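Local coordinates for peptide-binding protein (Photobacterium damsela subsp. piscicida, PDB 6SQX) that cleaves the peptidoglycan of potentially competing bacteria as a secreted endopeptidase of the NlpC/P60 family, probably by a cysteine-type mechanism, at residues A[444-449]-A[461-466]; A[354-359]-A[366-371]. One frame throughout, in Å; residues are numbered along the deposited sequence. Where two conformers were deposited one is given.

Contact 1: A[444-449]-A[461-466]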
ATOM      1  N   ILE A 444      19.765   2.053   5.944  1.00 20.15           N
ATOM      2  CA  ILE A 444      19.395   3.473   5.949  1.00 18.94           C
ATOM      3  C   ILE A 444      20.088   4.173   7.105  1.00 18.49           C
ATOM      4  O   ILE A 444      19.936   3.784   8.265  1.00 20.08           O
ATOM      5  CB  ILE A 444      17.871   3.658   6.107  1.00 19.99           C
ATOM      6  CG1 ILE A 444      17.091   2.959   5.006  1.00 21.63           C
ATOM      7  CG2 ILE A 444      17.544   5.175   6.128  1.00 20.45           C
ATOM      8  CD1 ILE A 444      15.587   2.956   5.285  1.00 22.12           C
ATOM      9  N   GLY A 445      20.793   5.277   6.814  1.00 18.96           N
ATOM     10  CA  GLY A 445      21.411   6.059   7.858  1.00 19.86           C
ATOM     11  C   GLY A 445      22.683   5.498   8.466  1.00 20.57           C
ATOM     12  O   GLY A 445      23.270   6.162   9.333  1.00 21.35           O
ATOM     13  N   ASP A 446      23.149   4.328   8.026  1.00 21.25           N
ATOM     14  CA  ASP A 446      24.371   3.764   8.606  1.00 23.06           C
ATOM     15  C   ASP A 446      25.539   4.724   8.459  1.00 21.88           C
ATOM     16  O   ASP A 446      26.435   4.751   9.315  1.00 21.95           O
ATOM     17  CB  ASP A 446      24.747   2.435   7.938  1.00 24.46           C
ATOM     18  CG  ASP A 446      23.968   1.238   8.462  1.00 26.98           C
ATOM     19  OD1 ASP A 446      23.131   1.387   9.364  1.00 27.08           O
ATOM     20  OD2 ASP A 446      24.231   0.138   7.947  1.00 28.31           O
ATOM     21  N   ALA A 447      25.533   5.533   7.397  1.00 21.72           N
ATOM     22  CA  ALA A 447      26.602   6.491   7.179  1.00 22.53           C
ATOM     23  C   ALA A 447      26.683   7.536   8.277  1.00 20.96           C
ATOM     24  O   ALA A 447      27.752   8.134   8.455  1.00 24.00           O
ATOM     25  CB  ALA A 447      26.402   7.199   5.835  1.00 25.29           C
ATOM     26  N   PHE A 448      25.607   7.747   9.029  1.00 19.87           N
ATOM     27  CA  PHE A 448      25.518   8.766  10.063  1.00 19.95           C
ATOM     28  C   PHE A 448      25.692   8.192  11.461  1.00 21.30           C
ATOM     29  O   PHE A 448      25.572   8.924  12.455  1.00 22.24           O
ATOM     30  CB  PHE A 448      24.182   9.502   9.935  1.00 20.63           C
ATOM     31  CG  PHE A 448      23.897   9.949   8.536  1.00 20.59           C
ATOM     32  CD1 PHE A 448      24.786  10.783   7.861  1.00 21.33           C
ATOM     33  CD2 PHE A 448      22.743   9.535   7.872  1.00 21.45           C
ATOM     34  CE1 PHE A 448      24.535  11.167   6.524  1.00 21.92           C
ATOM     35  CE2 PHE A 448      22.479   9.943   6.565  1.00 21.05           C
ATOM     36  CZ  PHE A 448      23.391  10.752   5.886  1.00 21.88           C
ATOM     37  N   THR A 449      26.032   6.904  11.547  1.00 22.99           N
ATOM     38  CA  THR A 449      26.124   6.240  12.843  1.00 22.83           C
ATOM     39  C   THR A 449      27.144   6.922  13.743  1.00 21.74           C
ATOM     40  O   THR A 449      26.869   7.186  14.917  1.00 22.37           O
ATOM     41  CB  THR A 449      26.496   4.778  12.635  1.00 24.76           C
ATOM     42  OG1 THR A 449      25.450   4.128  11.895  1.00 27.19           O
ATOM     43  CG2 THR A 449      26.669   4.072  13.984  1.00 24.99           C
ATOM     44  N   SER A 461      20.981  -0.448  13.087  1.00 22.33           N
ATOM     45  CA  SER A 461      21.082  -0.679  11.647  1.00 21.87           C
ATOM     46  C   SER A 461      20.064  -1.709  11.162  1.00 19.61           C
ATOM     47  O   SER A 461      19.832  -2.738  11.808  1.00 21.03           O
ATOM     48  CB  SER A 461      22.481  -1.153  11.264  1.00 23.37           C
ATOM     49  OG  SER A 461      22.518  -1.450   9.874  1.00 24.26           O
ATOM     50  N   LEU A 462      19.436  -1.436  10.011  1.00 21.18           N
ATOM     51  CA  LEU A 462      18.527  -2.429   9.441  0.52 20.68           C
ATOM     52  C   LEU A 462      19.239  -3.743   9.150  1.00 21.53           C
ATOM     53  O   LEU A 462      18.598  -4.804   9.142  1.00 22.63           O
ATOM     54  CB  LEU A 462      17.870  -1.903   8.164  0.52 19.87           C
ATOM     55  CG  LEU A 462      16.647  -1.017   8.361  0.52 20.92           C
ATOM     56  CD1 LEU A 462      17.001   0.304   9.029  0.52 20.59           C
ATOM     57  CD2 LEU A 462      15.938  -0.784   7.022  0.52 20.45           C
ATOM     58  N   TRP A 463      20.555  -3.704   8.903  1.00 23.05           N
ATOM     59  CA  TRP A 463      21.300  -4.950   8.688  1.00 23.34           C
ATOM     60  C   TRP A 463      21.320  -5.831   9.921  1.00 24.19           C
ATOM     61  O   TRP A 463      21.623  -7.027   9.795  1.00 24.77           O
ATOM     62  CB  TRP A 463      22.759  -4.661   8.312  1.00 23.39           C
ATOM     63  CG  TRP A 463      22.943  -4.114   6.926  1.00 23.64           C
ATOM     64  CD1 TRP A 463      23.273  -2.818   6.577  1.00 23.95           C
ATOM     65  CD2 TRP A 463      22.809  -4.838   5.694  1.00 23.67           C
ATOM     66  NE1 TRP A 463      23.353  -2.720   5.217  1.00 23.67           N
ATOM     67  CE2 TRP A 463      23.069  -3.933   4.646  1.00 24.26           C
ATOM     68  CE3 TRP A 463      22.475  -6.166   5.381  1.00 24.59           C
ATOM     69  CZ2 TRP A 463      23.042  -4.315   3.301  1.00 24.77           C
ATOM     70  CZ3 TRP A 463      22.458  -6.551   4.054  1.00 24.89           C
ATOM     71  CH2 TRP A 463      22.746  -5.628   3.020  1.00 24.11           C
ATOM     72  N   ASN A 464      21.035  -5.270  11.105  1.00 24.12           N
ATOM     73  CA  ASN A 464      21.047  -6.041  12.345  1.00 24.44           C
ATOM     74  C   ASN A 464      19.647  -6.398  12.833  1.00 25.18           C
ATOM     75  O   ASN A 464      19.498  -6.884  13.964  1.00 25.77           O
ATOM     76  CB  ASN A 464      21.827  -5.297  13.435  1.00 26.68           C
ATOM     77  CG  ASN A 464      23.269  -5.087  13.070  1.00 30.06           C
ATOM     78  OD1 ASN A 464      23.773  -3.939  13.112  1.00 32.34           O
ATOM     79  ND2 ASN A 464      23.954  -6.173  12.678  1.00 31.18           N
ATOM     80  N   ALA A 465      18.619  -6.190  12.007  1.00 24.43           N
ATOM     81  CA  ALA A 465      17.256  -6.522  12.414  1.00 24.12           C
ATOM     82  C   ALA A 465      17.159  -8.008  12.758  1.00 26.34           C
ATOM     83  O   ALA A 465      17.781  -8.853  12.110  1.00 27.71           O
ATOM     84  CB  ALA A 465      16.282  -6.150  11.283  1.00 24.20           C
ATOM     85  N   VAL A 466      16.366  -8.327  13.782  1.00 26.35           N
ATOM     86  CA  VAL A 466      16.231  -9.730  14.172  1.00 27.19           C
ATOM     87  C   VAL A 466      15.622 -10.532  13.028  1.00 27.57           C
ATOM     88  O   VAL A 466      16.097 -11.624  12.681  1.00 28.66           O
ATOM     89  CB  VAL A 466      15.412  -9.850  15.469  1.00 28.41           C
ATOM     90  CG1 VAL A 466      15.142 -11.309  15.765  1.00 27.77           C
ATOM     91  CG2 VAL A 466      16.162  -9.185  16.652  1.00 29.79           C
TER
HETATM   92  O   HOH W   1      20.347   1.083   8.968  1.00 22.35           O

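Contact 2: A[354-359]-A[366-371]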
ATOM      1  N   TYR A 354      12.698 -16.179   2.086  1.00 28.73           N
ATOM      2  CA  TYR A 354      13.994 -16.680   2.518  1.00 28.79           C
ATOM      3  C   TYR A 354      14.385 -15.876   3.748  1.00 27.84           C
ATOM      4  O   TYR A 354      14.722 -14.687   3.639  1.00 26.66           O
ATOM      5  CB  TYR A 354      15.029 -16.523   1.405  1.00 32.07           C
ATOM      6  CG  TYR A 354      16.405 -16.962   1.817  1.00 36.39           C
ATOM      7  CD1 TYR A 354      16.655 -18.282   2.185  1.00 37.60           C
ATOM      8  CD2 TYR A 354      17.460 -16.060   1.848  1.00 39.03           C
ATOM      9  CE1 TYR A 354      17.912 -18.678   2.570  1.00 40.08           C
ATOM     10  CE2 TYR A 354      18.733 -16.456   2.230  1.00 40.04           C
ATOM     11  CZ  TYR A 354      18.947 -17.764   2.600  1.00 40.62           C
ATOM     12  OH  TYR A 354      20.207 -18.175   2.972  1.00 42.35           O
ATOM     13  N   SER A 355      14.342 -16.514   4.915  1.00 29.57           N
ATOM     14  CA  SER A 355      14.659 -15.850   6.173  1.00 29.11           C
ATOM     15  C   SER A 355      16.153 -15.934   6.470  1.00 29.21           C
ATOM     16  O   SER A 355      16.753 -17.016   6.441  1.00 32.00           O
ATOM     17  CB  SER A 355      13.874 -16.471   7.329  1.00 30.61           C
ATOM     18  OG  SER A 355      14.444 -16.100   8.582  1.00 32.44           O
ATOM     19  N   MET A 356      16.741 -14.789   6.801  1.00 29.69           N
ATOM     20  CA  MET A 356      18.142 -14.687   7.187  1.00 30.99           C
ATOM     21  C   MET A 356      18.279 -14.433   8.684  1.00 30.89           C
ATOM     22  O   MET A 356      19.279 -13.878   9.141  1.00 31.91           O
ATOM     23  CB  MET A 356      18.838 -13.604   6.363  1.00 32.90           C
ATOM     24  CG  MET A 356      19.136 -14.061   4.947  1.00 33.12           C
ATOM     25  SD  MET A 356      19.582 -12.733   3.821  1.00 34.39           S
ATOM     26  CE  MET A 356      17.945 -12.289   3.262  1.00 38.61           C
ATOM     27  N   TYR A 357      17.265 -14.856   9.448  1.00 30.13           N
ATOM     28  CA  TYR A 357      17.285 -14.796  10.910  1.00 31.79           C
ATOM     29  C   TYR A 357      18.542 -15.426  11.506  1.00 34.43           C
ATOM     30  O   TYR A 357      19.073 -14.939  12.509  1.00 35.57           O
ATOM     31  CB  TYR A 357      16.053 -15.547  11.434  1.00 33.73           C
ATOM     32  CG  TYR A 357      16.029 -15.802  12.927  1.00 33.73           C
ATOM     33  CD1 TYR A 357      15.663 -14.808  13.814  1.00 36.16           C
ATOM     34  CD2 TYR A 357      16.331 -17.052  13.445  1.00 34.86           C
ATOM     35  CE1 TYR A 357      15.622 -15.021  15.176  1.00 35.87           C
ATOM     36  CE2 TYR A 357      16.301 -17.277  14.805  1.00 36.82           C
ATOM     37  CZ  TYR A 357      15.934 -16.264  15.670  1.00 37.28           C
ATOM     38  OH  TYR A 357      15.897 -16.496  17.031  1.00 41.05           O
ATOM     39  N   ASP A 358      19.010 -16.530  10.941  1.00 37.38           N
ATOM     40  CA  ASP A 358      20.162 -17.185  11.543  1.00 41.87           C
ATOM     41  C   ASP A 358      21.481 -16.716  10.952  1.00 43.57           C
ATOM     42  O   ASP A 358      22.498 -17.384  11.138  1.00 45.62           O
ATOM     43  CB  ASP A 358      20.021 -18.708  11.469  1.00 46.94           C
ATOM     44  CG  ASP A 358      19.828 -19.207  10.061  1.00 52.49           C
ATOM     45  OD1 ASP A 358      19.665 -18.376   9.134  1.00 54.50           O
ATOM     46  OD2 ASP A 358      19.835 -20.446   9.880  1.00 53.94           O
ATOM     47  N   GLN A 359      21.497 -15.582  10.252  1.00 42.30           N
ATOM     48  CA  GLN A 359      22.675 -15.172   9.501  1.00 40.92           C
ATOM     49  C   GLN A 359      23.183 -13.818   9.969  1.00 38.18           C
ATOM     50  O   GLN A 359      22.400 -12.926  10.299  1.00 37.58           O
ATOM     51  CB  GLN A 359      22.400 -15.174   8.010  1.00 43.35           C
ATOM     52  CG  GLN A 359      21.721 -16.454   7.584  1.00 46.55           C
ATOM     53  CD  GLN A 359      22.008 -16.807   6.163  1.00 50.61           C
ATOM     54  OE1 GLN A 359      23.141 -16.660   5.693  1.00 52.79           O
ATOM     55  NE2 GLN A 359      20.987 -17.292   5.458  1.00 50.32           N
ATOM     56  N   GLU A 366      26.975 -10.235   2.320  1.00 33.00           N
ATOM     57  CA  GLU A 366      27.517 -11.102   1.275  1.00 36.97           C
ATOM     58  C   GLU A 366      26.461 -11.449   0.229  1.00 35.89           C
ATOM     59  O   GLU A 366      26.735 -11.417  -0.980  1.00 36.19           O
ATOM     60  CB  GLU A 366      28.063 -12.389   1.908  1.00 43.79           C
ATOM     61  CG  GLU A 366      29.462 -12.262   2.456  1.00 51.76           C
ATOM     62  CD  GLU A 366      30.494 -12.053   1.359  1.00 58.55           C
ATOM     63  OE1 GLU A 366      30.282 -12.554   0.230  1.00 60.73           O
ATOM     64  OE2 GLU A 366      31.518 -11.383   1.625  1.00 61.22           O
ATOM     65  N   LEU A 367      25.245 -11.779   0.671  1.00 33.90           N
ATOM     66  CA  LEU A 367      24.191 -12.118  -0.279  1.00 33.78           C
ATOM     67  C   LEU A 367      23.745 -10.892  -1.061  1.00 32.74           C
ATOM     68  O   LEU A 367      23.699 -10.922  -2.298  1.00 34.00           O
ATOM     69  CB  LEU A 367      23.000 -12.767   0.428  1.00 35.66           C
ATOM     70  CG  LEU A 367      21.766 -12.928  -0.487  1.00 39.64           C
ATOM     71  CD1 LEU A 367      22.041 -13.773  -1.760  1.00 42.11           C
ATOM     72  CD2 LEU A 367      20.559 -13.498   0.279  1.00 38.66           C
ATOM     73  N   LEU A 368      23.395  -9.807  -0.364  1.00 29.69           N
ATOM     74  CA  LEU A 368      22.768  -8.685  -1.051  1.00 27.29           C
ATOM     75  C   LEU A 368      23.753  -7.803  -1.811  1.00 29.08           C
ATOM     76  O   LEU A 368      23.345  -7.101  -2.749  1.00 28.89           O
ATOM     77  CB  LEU A 368      21.941  -7.837  -0.069  1.00 26.74           C
ATOM     78  CG  LEU A 368      20.508  -8.274   0.213  1.00 27.49           C
ATOM     79  CD1 LEU A 368      20.466  -9.587   0.992  1.00 28.83           C
ATOM     80  CD2 LEU A 368      19.804  -7.164   0.987  1.00 29.51           C
ATOM     81  N   VAL A 369      25.024  -7.806  -1.431  1.00 30.92           N
ATOM     82  CA  VAL A 369      26.017  -6.950  -2.050  1.00 35.57           C
ATOM     83  C   VAL A 369      26.811  -7.701  -3.098  1.00 39.64           C
ATOM     84  O   VAL A 369      26.958  -7.234  -4.223  1.00 39.60           O
ATOM     85  CB  VAL A 369      26.929  -6.289  -0.990  1.00 36.24           C
ATOM     86  CG1 VAL A 369      27.970  -5.386  -1.662  1.00 37.76           C
ATOM     87  CG2 VAL A 369      26.096  -5.499   0.019  1.00 36.37           C
ATOM     88  N   GLU A 370      27.315  -8.884  -2.748  1.00 43.38           N
ATOM     89  CA  GLU A 370      28.155  -9.650  -3.653  1.00 49.37           C
ATOM     90  C   GLU A 370      27.403 -10.743  -4.393  1.00 52.98           C
ATOM     91  O   GLU A 370      27.985 -11.368  -5.281  1.00 52.72           O
ATOM     92  CB  GLU A 370      29.341 -10.261  -2.892  1.00 51.76           C
ATOM     93  CG  GLU A 370      30.102  -9.273  -2.006  1.00 54.80           C
ATOM     94  CD  GLU A 370      30.829  -8.184  -2.795  1.00 56.75           C
ATOM     95  OE1 GLU A 370      30.891  -8.273  -4.049  1.00 56.71           O
ATOM     96  OE2 GLU A 370      31.340  -7.236  -2.149  1.00 58.15           O
ATOM     97  N   GLN A 371      26.127 -10.955  -4.079  1.00 57.60           N
ATOM     98  CA  GLN A 371      25.368 -12.115  -4.545  1.00 64.46           C
ATOM     99  C   GLN A 371      26.145 -13.412  -4.329  1.00 68.11           C
ATOM    100  O   GLN A 371      26.344 -14.210  -5.247  1.00 68.53           O
ATOM    101  CB  GLN A 371      24.908 -11.985  -5.992  1.00 67.62           C
ATOM    102  CG  GLN A 371      24.863 -10.601  -6.570  1.00 70.98           C
ATOM    103  CD  GLN A 371      25.038 -10.659  -8.072  1.00 74.52           C
ATOM    104  OE1 GLN A 371      25.766 -11.515  -8.588  1.00 76.29           O
ATOM    105  NE2 GLN A 371      24.361  -9.769  -8.789  1.00 75.42           N
TER

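Contact 1: A[444-449]-A[461-466]
Asp446 meets Ser461 and Trp463 through its carboxylate. CB leaves the backbone toward 461-466, and a chi1 of -81° sets CG beside the backbone N, 3.4 Å from Ser461 OG. OD1 accepts from the hydroxyl of Ser461, with OD1 and OG 2.9 Å apart, using the syn lone pair; a water donates to the same OD1. Ser461 OG sits 3.0 Å from OD2 too, although the bond is to OD1. OD2 in addition meets the edge of the Trp463 indole, lying in the ring plane 3.4 Å from CD1, with the carboxylate plane turned 41° from the ring.

Ser461 OG also accepts from Trp463 N at 3.1 Å, making an ST turn that helps hold the hydroxyl. The water gives its other hydrogen to Ile444 O, the water oxygen lying 2.8 Å from Ile444 O, and accepts from Leu462 N, so it bridges both backbones. Beside these polar groups Ile444 CD1 faces Leu462 CD2 at 4.1 Å, less certain because Leu462 has two conformers.

With a hydroxyl and a water both donating to OD1, the carboxylate probably keeps its negative charge, and OD2 would be mildly attracted by the polarised C-H edge of the indole.

Contact 2: A[354-359]-A[366-371]
Leu367 presses one methyl, CD2, into the angle between Met356 and Tyr354, and this is where the contact is tight. CD2 lies 3.8 Å from Met356 SD and 4.0 Å from Tyr354 CE2, so the same branch serves both partners. Leu367 carries CG anti to its backbone N (chi1 170°), which extends the side chain from the helix toward the strand end. The thioether crosses the leucine at about a right angle; a bend at chi3 of -88° folds the methionine so that CE also comes within 4.1 Å of Leu367 CD2. The tyrosine approaches obliquely. On the next residue of the helix, Leu368 CD1 sits 4.3 Å from Met356 SD, a looser touch.

Away from this apolar patch the two segments separate. The type I turn from Met356 to Gln359, closed by Gln359 N to Met356 O at 3.0 Å, turns Tyr357 and Asp358 to the exposed side, and Glu366 on the helix is likewise exposed. Gln359 folds back within its own segment: its NE2 donates to Tyr354 OH at 2.8 Å, the hydroxyl lying practically in the amide plane.

Helix 361-370 meets the six-stranded antiparallel sheet through Leu367 on Tyr354 of edge strand 353-355 and through Leu368 on Ala411 of strand 408-415, with Met356 as the spacer between helix and strand 467-472, where it packs on Phe468 and Thr470. This is consistent with the helix-against-sheet architecture of the papain-like NlpC/P60 fold.

Overall arrangement
Of the elements the two contacts join, strand 353-355 comes first, and contact 2 closes the loop from it through the turn and along helix 361-370, bringing the later part of the helix back to the strand end. The chain then builds strands 382-387 to 438-441 before contact 1 closes a second loop, one that holds helix 449-453 and strand 457-459. The two closures follow in series, neither enclosing nor crossing the other, with centres about 15 Å apart. They nevertheless touch: Trp463 CH2 lies 3.9 Å from Leu368 CB. Arg364 hydrogen-bonds Met356 O as well as Trp463 O and Ala465 O. Segment 461-466 leads into strand 467-472, which pairs with 353-355.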